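Local coordinates for protein ftsY (Mycoplasma mycoides, PDB 1ZU4) that forms the NG domain of a bacterial signal recognition particle receptor, a helical bundle joined to a P-loop domain of the SRP54 family, at residues Met11-Ile22 and Tyr304-Phe312; Lys56-Thr65 and Ala77-Asp88. All blocks are in the same frame, centred on the assembly; numbering follows the deposited sequence.

Contact 1: Met11-Ile22 and Tyr304-Phe312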
loop_
_atom_site.group_PDB
_atom_site.type_symbol
_atom_site.label_atom_id
_atom_site.label_comp_id
_atom_site.label_asym_id
_atom_site.label_seq_id
_atom_site.Cartn_x
_atom_site.Cartn_y
_atom_site.Cartn_z
ATOM N N MET A 11 1.700 -8.994 10.632
ATOM C CA MET A 11 2.823 -8.370 11.288
ATOM C C MET A 11 3.590 -9.377 12.099
ATOM O O MET A 11 4.501 -9.008 12.813
ATOM C CB MET A 11 2.334 -7.210 12.166
ATOM C CG MET A 11 1.460 -6.216 11.388
ATOM S SD MET A 11 2.340 -5.276 10.129
ATOM C CE MET A 11 3.617 -4.450 11.133
ATOM N N LEU A 12 3.256 -10.667 11.969
ATOM C CA LEU A 12 3.925 -11.669 12.797
ATOM C C LEU A 12 5.446 -11.687 12.650
ATOM O O LEU A 12 6.162 -11.715 13.668
ATOM C CB LEU A 12 3.345 -13.054 12.498
ATOM C CG LEU A 12 3.697 -14.226 13.381
ATOM C CD1 LEU A 12 3.310 -13.938 14.846
ATOM C CD2 LEU A 12 2.914 -15.419 12.827
ATOM N N LYS A 13 5.953 -11.724 11.411
ATOM C CA LYS A 13 7.388 -11.846 11.196
ATOM C C LYS A 13 8.109 -10.556 11.591
ATOM O O LYS A 13 9.167 -10.624 12.189
ATOM C CB LYS A 13 7.745 -12.148 9.735
ATOM C CG LYS A 13 7.515 -13.569 9.261
ATOM C CD LYS A 13 8.286 -13.802 7.974
ATOM C CE LYS A 13 8.061 -15.208 7.449
ATOM N NZ LYS A 13 6.774 -15.322 6.721
ATOM N N SER A 14 7.557 -9.389 11.228
ATOM C CA SER A 14 8.240 -8.121 11.541
ATOM C C SER A 14 8.219 -7.838 13.049
ATOM O O SER A 14 9.179 -7.287 13.608
ATOM C CB SER A 14 7.648 -6.946 10.720
ATOM O OG SER A 14 6.258 -6.869 10.930
ATOM N N ALA A 15 7.125 -8.209 13.710
ATOM C CA ALA A 15 6.999 -8.028 15.143
ATOM C C ALA A 15 7.985 -8.924 15.890
ATOM O O ALA A 15 8.587 -8.513 16.870
ATOM C CB ALA A 15 5.588 -8.312 15.585
ATOM N N PHE A 16 8.172 -10.142 15.413
ATOM C CA PHE A 16 9.142 -11.031 16.015
ATOM C C PHE A 16 10.572 -10.461 15.978
ATOM O O PHE A 16 11.288 -10.508 16.982
ATOM C CB PHE A 16 9.171 -12.395 15.333
ATOM C CG PHE A 16 10.224 -13.301 15.930
ATOM C CD1 PHE A 16 9.973 -13.956 17.144
ATOM C CD2 PHE A 16 11.484 -13.426 15.337
ATOM C CE1 PHE A 16 10.982 -14.757 17.741
ATOM C CE2 PHE A 16 12.487 -14.230 15.925
ATOM C CZ PHE A 16 12.227 -14.883 17.115
ATOM N N ASN A 17 10.992 -10.014 14.804
ATOM C CA ASN A 17 12.291 -9.382 14.604
ATOM C C ASN A 17 12.532 -8.107 15.471
ATOM O O ASN A 17 13.597 -7.934 16.093
ATOM C CB ASN A 17 12.357 -9.016 13.137
ATOM C CG ASN A 17 13.764 -8.843 12.628
ATOM O OD1 ASN A 17 14.400 -9.803 12.130
ATOM N ND2 ASN A 17 14.239 -7.604 12.655
ATOM N N PHE A 18 11.554 -7.195 15.462
ATOM C CA PHE A 18 11.597 -5.974 16.252
ATOM C C PHE A 18 11.617 -6.318 17.753
ATOM O O PHE A 18 12.467 -5.827 18.481
ATOM C CB PHE A 18 10.390 -5.090 15.861
ATOM C CG PHE A 18 10.462 -3.668 16.353
ATOM C CD1 PHE A 18 9.295 -2.963 16.579
ATOM C CD2 PHE A 18 11.688 -3.047 16.627
ATOM C CE1 PHE A 18 9.324 -1.628 17.008
ATOM C CE2 PHE A 18 11.724 -1.700 17.055
ATOM C CZ PHE A 18 10.545 -0.995 17.243
ATOM N N SER A 19 10.714 -7.180 18.230
ATOM C CA SER A 19 10.757 -7.556 19.655
ATOM C C SER A 19 12.014 -8.330 20.069
ATOM O O SER A 19 12.434 -8.251 21.239
ATOM C CB SER A 19 9.538 -8.371 20.061
ATOM O OG SER A 19 9.601 -9.661 19.489
ATOM N N LYS A 20 12.592 -9.095 19.143
ATOM C CA LYS A 20 13.821 -9.824 19.445
ATOM C C LYS A 20 14.916 -8.821 19.766
ATOM O O LYS A 20 15.634 -8.985 20.753
ATOM C CB LYS A 20 14.248 -10.720 18.286
ATOM C CG LYS A 20 15.376 -11.699 18.624
ATOM C CD LYS A 20 16.095 -12.104 17.328
ATOM C CE LYS A 20 16.985 -13.340 17.577
ATOM N NZ LYS A 20 18.344 -12.936 18.091
ATOM N N ASP A 21 15.019 -7.771 18.953
ATOM C CA ASP A 21 15.968 -6.689 19.217
ATOM C C ASP A 21 15.628 -5.875 20.458
ATOM O O ASP A 21 16.532 -5.486 21.222
ATOM C CB ASP A 21 16.077 -5.755 17.998
ATOM C CG ASP A 21 16.792 -6.413 16.832
ATOM O OD1 ASP A 21 17.334 -7.545 17.038
ATOM O OD2 ASP A 21 16.807 -5.815 15.730
ATOM N N ILE A 22 14.343 -5.598 20.668
ATOM C CA ILE A 22 13.944 -4.832 21.857
ATOM C C ILE A 22 14.222 -5.624 23.158
ATOM O O ILE A 22 14.678 -5.070 24.180
ATOM C CB ILE A 22 12.478 -4.352 21.759
ATOM C CG1 ILE A 22 12.313 -3.297 20.649
ATOM C CG2 ILE A 22 11.923 -3.881 23.138
ATOM C CD1 ILE A 22 12.938 -1.962 20.945
ATOM N N TYR A 304 -0.971 -0.916 12.393
ATOM C CA TYR A 304 0.318 -1.335 11.895
ATOM C C TYR A 304 1.339 -1.244 13.040
ATOM O O TYR A 304 2.037 -2.219 13.342
ATOM C CB TYR A 304 0.727 -0.413 10.745
ATOM C CG TYR A 304 2.049 -0.727 10.106
ATOM C CD1 TYR A 304 2.131 -1.620 9.038
ATOM C CD2 TYR A 304 3.217 -0.065 10.523
ATOM C CE1 TYR A 304 3.350 -1.871 8.423
ATOM C CE2 TYR A 304 4.418 -0.316 9.939
ATOM C CZ TYR A 304 4.483 -1.212 8.888
ATOM O OH TYR A 304 5.675 -1.429 8.315
ATOM N N ILE A 305 1.375 -0.094 13.719
ATOM C CA ILE A 305 2.355 0.110 14.811
ATOM C C ILE A 305 2.124 -0.815 16.029
ATOM O O ILE A 305 3.054 -1.399 16.569
ATOM C CB ILE A 305 2.375 1.610 15.269
ATOM C CG1 ILE A 305 2.816 2.522 14.111
ATOM C CG2 ILE A 305 3.316 1.825 16.462
ATOM C CD1 ILE A 305 4.113 2.114 13.453
ATOM N N VAL A 306 0.874 -0.914 16.476
ATOM C CA VAL A 306 0.534 -1.776 17.633
ATOM C C VAL A 306 0.859 -3.262 17.371
ATOM O O VAL A 306 1.441 -3.943 18.219
ATOM C CB VAL A 306 -0.953 -1.537 18.055
ATOM C CG1 VAL A 306 -1.465 -2.659 18.939
ATOM C CG2 VAL A 306 -1.067 -0.173 18.767
ATOM N N HIS A 307 0.515 -3.766 16.193
ATOM C CA HIS A 307 0.826 -5.162 15.860
ATOM C C HIS A 307 2.337 -5.395 15.597
ATOM O O HIS A 307 2.897 -6.467 15.923
ATOM C CB HIS A 307 -0.088 -5.647 14.719
ATOM C CG HIS A 307 -1.529 -5.746 15.134
ATOM N ND1 HIS A 307 -2.003 -6.779 15.912
ATOM C CD2 HIS A 307 -2.583 -4.919 14.925
ATOM C CE1 HIS A 307 -3.295 -6.599 16.141
ATOM N NE2 HIS A 307 -3.674 -5.480 15.550
ATOM N N LEU A 308 3.009 -4.387 15.061
ATOM C CA LEU A 308 4.491 -4.427 14.920
ATOM C C LEU A 308 5.129 -4.523 16.283
ATOM O O LEU A 308 6.145 -5.205 16.453
ATOM C CB LEU A 308 5.036 -3.141 14.269
ATOM C CG LEU A 308 6.571 -2.986 14.135
ATOM C CD1 LEU A 308 7.220 -4.237 13.460
ATOM C CD2 LEU A 308 6.862 -1.721 13.356
ATOM N N SER A 309 4.492 -3.864 17.245
ATOM C CA SER A 309 4.988 -3.754 18.610
ATOM C C SER A 309 4.537 -4.866 19.562
ATOM O O SER A 309 4.953 -4.866 20.711
ATOM C CB SER A 309 4.545 -2.403 19.175
ATOM O OG SER A 309 5.156 -1.379 18.410
ATOM N N SER A 310 3.722 -5.803 19.063
ATOM C CA SER A 310 2.990 -6.746 19.897
ATOM C C SER A 310 3.891 -7.659 20.698
ATOM O O SER A 310 3.546 -8.017 21.842
ATOM C CB SER A 310 2.004 -7.586 19.082
ATOM O OG SER A 310 2.670 -8.283 18.049
ATOM N N GLY A 311 5.052 -7.971 20.124
ATOM C CA GLY A 311 6.018 -8.862 20.750
ATOM C C GLY A 311 6.683 -8.293 21.992
ATOM O O GLY A 311 7.187 -9.050 22.820
ATOM N N PHE A 312 6.706 -6.975 22.150
ATOM C CA PHE A 312 7.345 -6.417 23.348
ATOM C C PHE A 312 6.399 -5.662 24.279
ATOM O O PHE A 312 6.824 -5.102 25.300
ATOM C CB PHE A 312 8.580 -5.573 22.984
ATOM C CG PHE A 312 8.290 -4.353 22.126
ATOM C CD1 PHE A 312 7.817 -3.188 22.683
ATOM C CD2 PHE A 312 8.576 -4.364 20.767
ATOM C CE1 PHE A 312 7.617 -2.049 21.902
ATOM C CE2 PHE A 312 8.369 -3.238 19.983
ATOM C CZ PHE A 312 7.892 -2.094 20.552
HETATM O O HOH W 1 6.975 -6.649 18.434
#
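Phe-18 and Phe-312 form a T-shaped (edge-to-face) pair that fastens helix 12-27, part of the helical N portion of the NG fold, to residues 309-312 at the C-terminal end of helix 301-308, the last helix of the chain. Phe-312 presents its edge and Phe-18 its face, with the planes at 87°, and Phe-312 CE2 lies 3.5 Å from Phe-18 CE1. The Phe-312 ring is itself sandwiched: Ile-22 CG1 sits over one face, 4.3 Å from the ring centroid, and Ser-309 O over the other. Leu-308, a branched aliphatic residue, lies between Phe-18 and Ser-14: its CG meets Phe-18 CD1 at 3.7 Å and its CD1 packs on Ser-14 O.

At the other end Met-11 makes a Met-aromatic contact. Bends at chi2 and chi3 (-68° and -59°) curl its chain so that CE stands over the face of Tyr-304, 3.9 Å from the ring centroid, with SD oblique to the ring. Between these apolar ends the backbones come close, and small residues suit the space. The CA atoms of Ala-15 and Leu-308 are 4.4 Å apart, allowing a CA-H...O contact from Ala-15 to Leu-308 O. Ser-19 CB packs 3.4 Å from Gly-311 C, where the lack of a side chain leaves room for the serine.

Further out, the Tyr-304 hydroxyl is hydrogen-bonded to Gly-270 O and Gly-273 N, which helps fix the ring against the methionine. Phe-18 also touches Val-43 of helix 34-46 and Leu-82 of helix 71-87, so its ring links several helices. No direct hydrogen bond crosses the interface; instead one water donates to Ala-15 O and to Leu-308 O, the latter 2.6 Å from the water oxygen, and accepts from Gly-311 N.

Contact 2: Lys56-Thr65 and Ala77-Asp88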
loop_
_atom_site.group_PDB
_atom_site.type_symbol
_atom_site.label_atom_id
_atom_site.label_comp_id
_atom_site.label_asym_id
_atom_site.label_seq_id
_atom_site.Cartn_x
_atom_site.Cartn_y
_atom_site.Cartn_z
ATOM N N LYS A 56 14.031 10.940 13.775
ATOM C CA LYS A 56 12.746 11.479 14.241
ATOM C C LYS A 56 12.139 10.642 15.392
ATOM O O LYS A 56 11.670 11.195 16.376
ATOM C CB LYS A 56 11.757 11.606 13.067
ATOM C CG LYS A 56 10.499 12.413 13.421
ATOM C CD LYS A 56 9.461 12.480 12.282
ATOM C CE LYS A 56 9.769 13.609 11.303
ATOM N NZ LYS A 56 10.910 13.217 10.424
ATOM N N VAL A 57 12.193 9.317 15.294
ATOM C CA VAL A 57 11.620 8.444 16.341
ATOM C C VAL A 57 12.438 8.526 17.641
ATOM O O VAL A 57 11.884 8.660 18.728
ATOM C CB VAL A 57 11.446 6.989 15.828
ATOM C CG1 VAL A 57 11.089 6.024 16.985
ATOM C CG2 VAL A 57 10.314 6.943 14.804
ATOM N N SER A 58 13.758 8.422 17.524
ATOM C CA SER A 58 14.644 8.571 18.691
ATOM C C SER A 58 14.413 9.900 19.406
ATOM O O SER A 58 14.326 9.924 20.644
ATOM C CB SER A 58 16.104 8.474 18.272
ATOM O OG SER A 58 16.945 8.388 19.429
ATOM N N ASN A 59 14.298 10.990 18.649
ATOM C CA ASN A 59 14.077 12.320 19.275
ATOM C C ASN A 59 12.766 12.418 20.023
ATOM O O ASN A 59 12.721 12.939 21.130
ATOM C CB ASN A 59 14.188 13.457 18.268
ATOM C CG ASN A 59 15.616 13.743 17.879
ATOM O OD1 ASN A 59 15.872 14.341 16.827
ATOM N ND2 ASN A 59 16.558 13.293 18.696
ATOM N N LEU A 60 11.702 11.896 19.413
ATOM C CA LEU A 60 10.419 11.737 20.091
ATOM C C LEU A 60 10.448 10.908 21.387
ATOM O O LEU A 60 9.888 11.327 22.398
ATOM C CB LEU A 60 9.398 11.165 19.116
ATOM C CG LEU A 60 8.804 12.208 18.159
ATOM C CD1 LEU A 60 8.069 11.495 17.038
ATOM C CD2 LEU A 60 7.917 13.241 18.918
ATOM N N VAL A 61 11.077 9.725 21.350
ATOM C CA VAL A 61 11.236 8.902 22.560
ATOM C C VAL A 61 12.057 9.700 23.615
ATOM O O VAL A 61 11.691 9.778 24.777
ATOM C CB VAL A 61 11.956 7.578 22.279
ATOM C CG1 VAL A 61 12.265 6.850 23.611
ATOM C CG2 VAL A 61 11.105 6.648 21.374
ATOM N N ARG A 62 13.114 10.365 23.171
ATOM C CA ARG A 62 13.945 11.152 24.080
ATOM C C ARG A 62 13.138 12.298 24.698
ATOM O O ARG A 62 13.288 12.617 25.867
ATOM C CB ARG A 62 15.225 11.603 23.348
ATOM C CG ARG A 62 15.922 12.703 24.096
ATOM C CD ARG A 62 17.418 12.704 24.006
ATOM N NE ARG A 62 18.121 12.041 22.900
ATOM C CZ ARG A 62 19.364 11.585 23.080
ATOM N NH1 ARG A 62 19.898 11.697 24.284
ATOM N NH2 ARG A 62 20.070 11.009 22.104
ATOM N N LYS A 63 12.225 12.877 23.926
ATOM C CA LYS A 63 11.389 13.954 24.425
ATOM C C LYS A 63 10.368 13.514 25.473
ATOM O O LYS A 63 10.097 14.240 26.431
ATOM C CB LYS A 63 10.661 14.612 23.263
ATOM C CG LYS A 63 10.093 15.961 23.658
ATOM C CD LYS A 63 10.306 16.958 22.532
ATOM C CE LYS A 63 9.157 16.860 21.559
ATOM N NZ LYS A 63 7.906 17.288 22.267
ATOM N N LYS A 64 9.801 12.328 25.265
ATOM C CA LYS A 64 8.748 11.745 26.117
ATOM C C LYS A 64 9.279 11.151 27.424
ATOM O O LYS A 64 8.517 10.777 28.331
ATOM C CB LYS A 64 8.042 10.648 25.309
ATOM C CG LYS A 64 7.168 11.196 24.212
ATOM C CD LYS A 64 6.809 10.193 23.132
ATOM C CE LYS A 64 6.395 10.947 21.860
ATOM N NZ LYS A 64 5.028 11.576 21.988
ATOM N N THR A 65 10.586 11.014 27.553
ATOM C CA THR A 65 11.048 10.137 28.632
ATOM C C THR A 65 12.100 10.816 29.506
ATOM O O THR A 65 12.647 11.807 29.116
ATOM C CB THR A 65 11.674 8.838 28.076
ATOM O OG1 THR A 65 12.691 9.164 27.151
ATOM C CG2 THR A 65 10.646 7.949 27.326
ATOM N N ALA A 77 6.499 4.792 25.084
ATOM C CA ALA A 77 7.082 5.960 24.427
ATOM C C ALA A 77 7.419 5.676 22.971
ATOM O O ALA A 77 7.072 6.457 22.073
ATOM C CB ALA A 77 8.349 6.435 25.223
ATOM N N LEU A 78 8.066 4.529 22.754
ATOM C CA LEU A 78 8.474 4.111 21.443
ATOM C C LEU A 78 7.260 3.850 20.547
ATOM O O LEU A 78 7.239 4.301 19.401
ATOM C CB LEU A 78 9.348 2.865 21.560
ATOM C CG LEU A 78 9.808 2.222 20.269
ATOM C CD1 LEU A 78 10.516 3.257 19.357
ATOM C CD2 LEU A 78 10.685 1.007 20.595
ATOM N N VAL A 79 6.242 3.160 21.075
ATOM C CA VAL A 79 5.010 2.863 20.320
ATOM C C VAL A 79 4.365 4.179 19.831
ATOM O O VAL A 79 4.050 4.313 18.673
ATOM C CB VAL A 79 4.007 1.985 21.136
ATOM C CG1 VAL A 79 2.690 1.843 20.396
ATOM C CG2 VAL A 79 4.583 0.582 21.401
ATOM N N GLU A 80 4.244 5.143 20.733
ATOM C CA GLU A 80 3.691 6.448 20.449
ATOM C C GLU A 80 4.536 7.235 19.467
ATOM O O GLU A 80 3.997 7.881 18.588
ATOM C CB GLU A 80 3.504 7.230 21.767
ATOM C CG GLU A 80 2.986 8.644 21.594
ATOM C CD GLU A 80 2.640 9.271 22.956
ATOM O OE1 GLU A 80 1.797 8.697 23.680
ATOM O OE2 GLU A 80 3.225 10.318 23.301
ATOM N N SER A 81 5.859 7.152 19.597
ATOM C CA SER A 81 6.784 7.875 18.701
ATOM C C SER A 81 6.806 7.323 17.286
ATOM O O SER A 81 7.074 8.068 16.341
ATOM C CB SER A 81 8.218 7.910 19.267
ATOM O OG SER A 81 8.256 8.484 20.606
ATOM N N LEU A 82 6.541 6.021 17.140
ATOM C CA LEU A 82 6.487 5.374 15.817
ATOM C C LEU A 82 5.267 5.889 15.069
ATOM O O LEU A 82 5.373 6.332 13.926
ATOM C CB LEU A 82 6.435 3.856 15.952
ATOM C CG LEU A 82 7.746 3.167 16.385
ATOM C CD1 LEU A 82 7.449 1.763 16.872
ATOM C CD2 LEU A 82 8.883 3.147 15.306
ATOM N N TYR A 83 4.118 5.835 15.740
ATOM C CA TYR A 83 2.885 6.369 15.217
ATOM C C TYR A 83 3.018 7.850 14.873
ATOM O O TYR A 83 2.575 8.293 13.783
ATOM C CB TYR A 83 1.772 6.142 16.257
ATOM C CG TYR A 83 0.526 6.886 15.969
ATOM C CD1 TYR A 83 -0.478 6.321 15.160
ATOM C CD2 TYR A 83 0.344 8.167 16.474
ATOM C CE1 TYR A 83 -1.607 6.993 14.897
ATOM C CE2 TYR A 83 -0.778 8.877 16.175
ATOM C CZ TYR A 83 -1.764 8.265 15.413
ATOM O OH TYR A 83 -2.877 8.950 15.119
ATOM N N GLN A 84 3.565 8.649 15.801
ATOM C CA GLN A 84 3.749 10.116 15.541
ATOM C C GLN A 84 4.695 10.456 14.370
ATOM O O GLN A 84 4.489 11.444 13.630
ATOM C CB GLN A 84 4.142 10.857 16.829
ATOM C CG GLN A 84 3.007 10.788 17.846
ATOM C CD GLN A 84 3.231 11.654 19.068
ATOM O OE1 GLN A 84 4.358 12.008 19.411
ATOM N NE2 GLN A 84 2.145 11.968 19.747
ATOM N N ALA A 85 5.713 9.614 14.180
ATOM C CA ALA A 85 6.693 9.818 13.114
ATOM C C ALA A 85 5.996 9.729 11.757
ATOM O O ALA A 85 6.266 10.517 10.842
ATOM C CB ALA A 85 7.789 8.792 13.213
ATOM N N TYR A 86 5.096 8.767 11.646
ATOM C CA TYR A 86 4.284 8.582 10.450
ATOM C C TYR A 86 3.245 9.677 10.318
ATOM O O TYR A 86 3.059 10.221 9.230
ATOM C CB TYR A 86 3.584 7.227 10.492
ATOM C CG TYR A 86 2.852 6.860 9.226
ATOM C CD1 TYR A 86 3.504 6.117 8.243
ATOM C CD2 TYR A 86 1.526 7.299 8.982
ATOM C CE1 TYR A 86 2.873 5.766 7.067
ATOM C CE2 TYR A 86 0.862 6.960 7.761
ATOM C CZ TYR A 86 1.559 6.173 6.832
ATOM O OH TYR A 86 1.013 5.787 5.639
ATOM N N THR A 87 2.556 9.993 11.409
ATOM C CA THR A 87 1.436 10.936 11.318
ATOM C C THR A 87 1.891 12.411 11.278
ATOM O O THR A 87 1.061 13.281 11.118
ATOM C CB THR A 87 0.424 10.740 12.480
ATOM O OG1 THR A 87 1.136 10.828 13.719
ATOM C CG2 THR A 87 -0.253 9.392 12.406
ATOM N N ASP A 88 3.188 12.683 11.469
ATOM C CA ASP A 88 3.770 14.024 11.306
ATOM C C ASP A 88 3.855 14.371 9.807
ATOM O O ASP A 88 4.821 14.036 9.102
ATOM C CB ASP A 88 5.150 14.111 12.003
ATOM C CG ASP A 88 5.882 15.441 11.741
ATOM O OD1 ASP A 88 5.218 16.509 11.726
ATOM O OD2 ASP A 88 7.125 15.407 11.548
#
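Lys-64 reaches across to Gln-84, the two side chains arriving from opposite directions, while Glu-80 crosses the lysine chain obliquely. Lys-64 NZ forms a salt bridge with Glu-80 OE2 at 2.6 Å, approaching on that oxygen's anti lone pair. It also gives a hydrogen bond to Gln-84 OE1 at 2.7 Å, where it stands above the amide carbonyl plane. A bend at chi4 (-74°) turns the ammonium group toward both, which suits a long, partly exposed side chain that can reach two acceptors.

Next to this polar group, Val-57 is a knob in the hole formed by Leu-78, Ser-81, Leu-82 and Ala-85. Its two branches divide the work: CG1 lies 3.7 Å from Leu-78 CD1, and CG2 is 3.5 Å from Ala-85 CB. From the other side, Ser-81 enters a hole made by Val-57, Leu-60, Val-61 and Lys-64. It is small enough to let the helices close in, with Ser-81 CB only 3.5 Å from Leu-60 CB, and its hydroxyl is satisfied within its own helix by donating to Ala-77 O. The short segments run at 133° to each other, a helical hairpin with knobs-into-holes packing, within the helical bundle of this SRP54-type N domain.

Overall arrangement
From the N terminus, the chain first lays down 11-22, which meets its partner only at 304-312, near the C terminus; contact 1 thus closes a loop of 281 residues that takes in the rest of the bundle and the whole beta-sheet of the P-loop domain. Contact 2 is nested inside it, closing a connection of 11 residues, six of them helical, between helices 51-64 and 71-87. The centres of the two contacts are about 16 Å apart and the contacts touch: helix 71-87 offers Leu-78 to Ile-22, Leu-82 to Ile-305 and Val-79 to Ser-309. One helix therefore connects the local hairpin with the union of the chain's two ends.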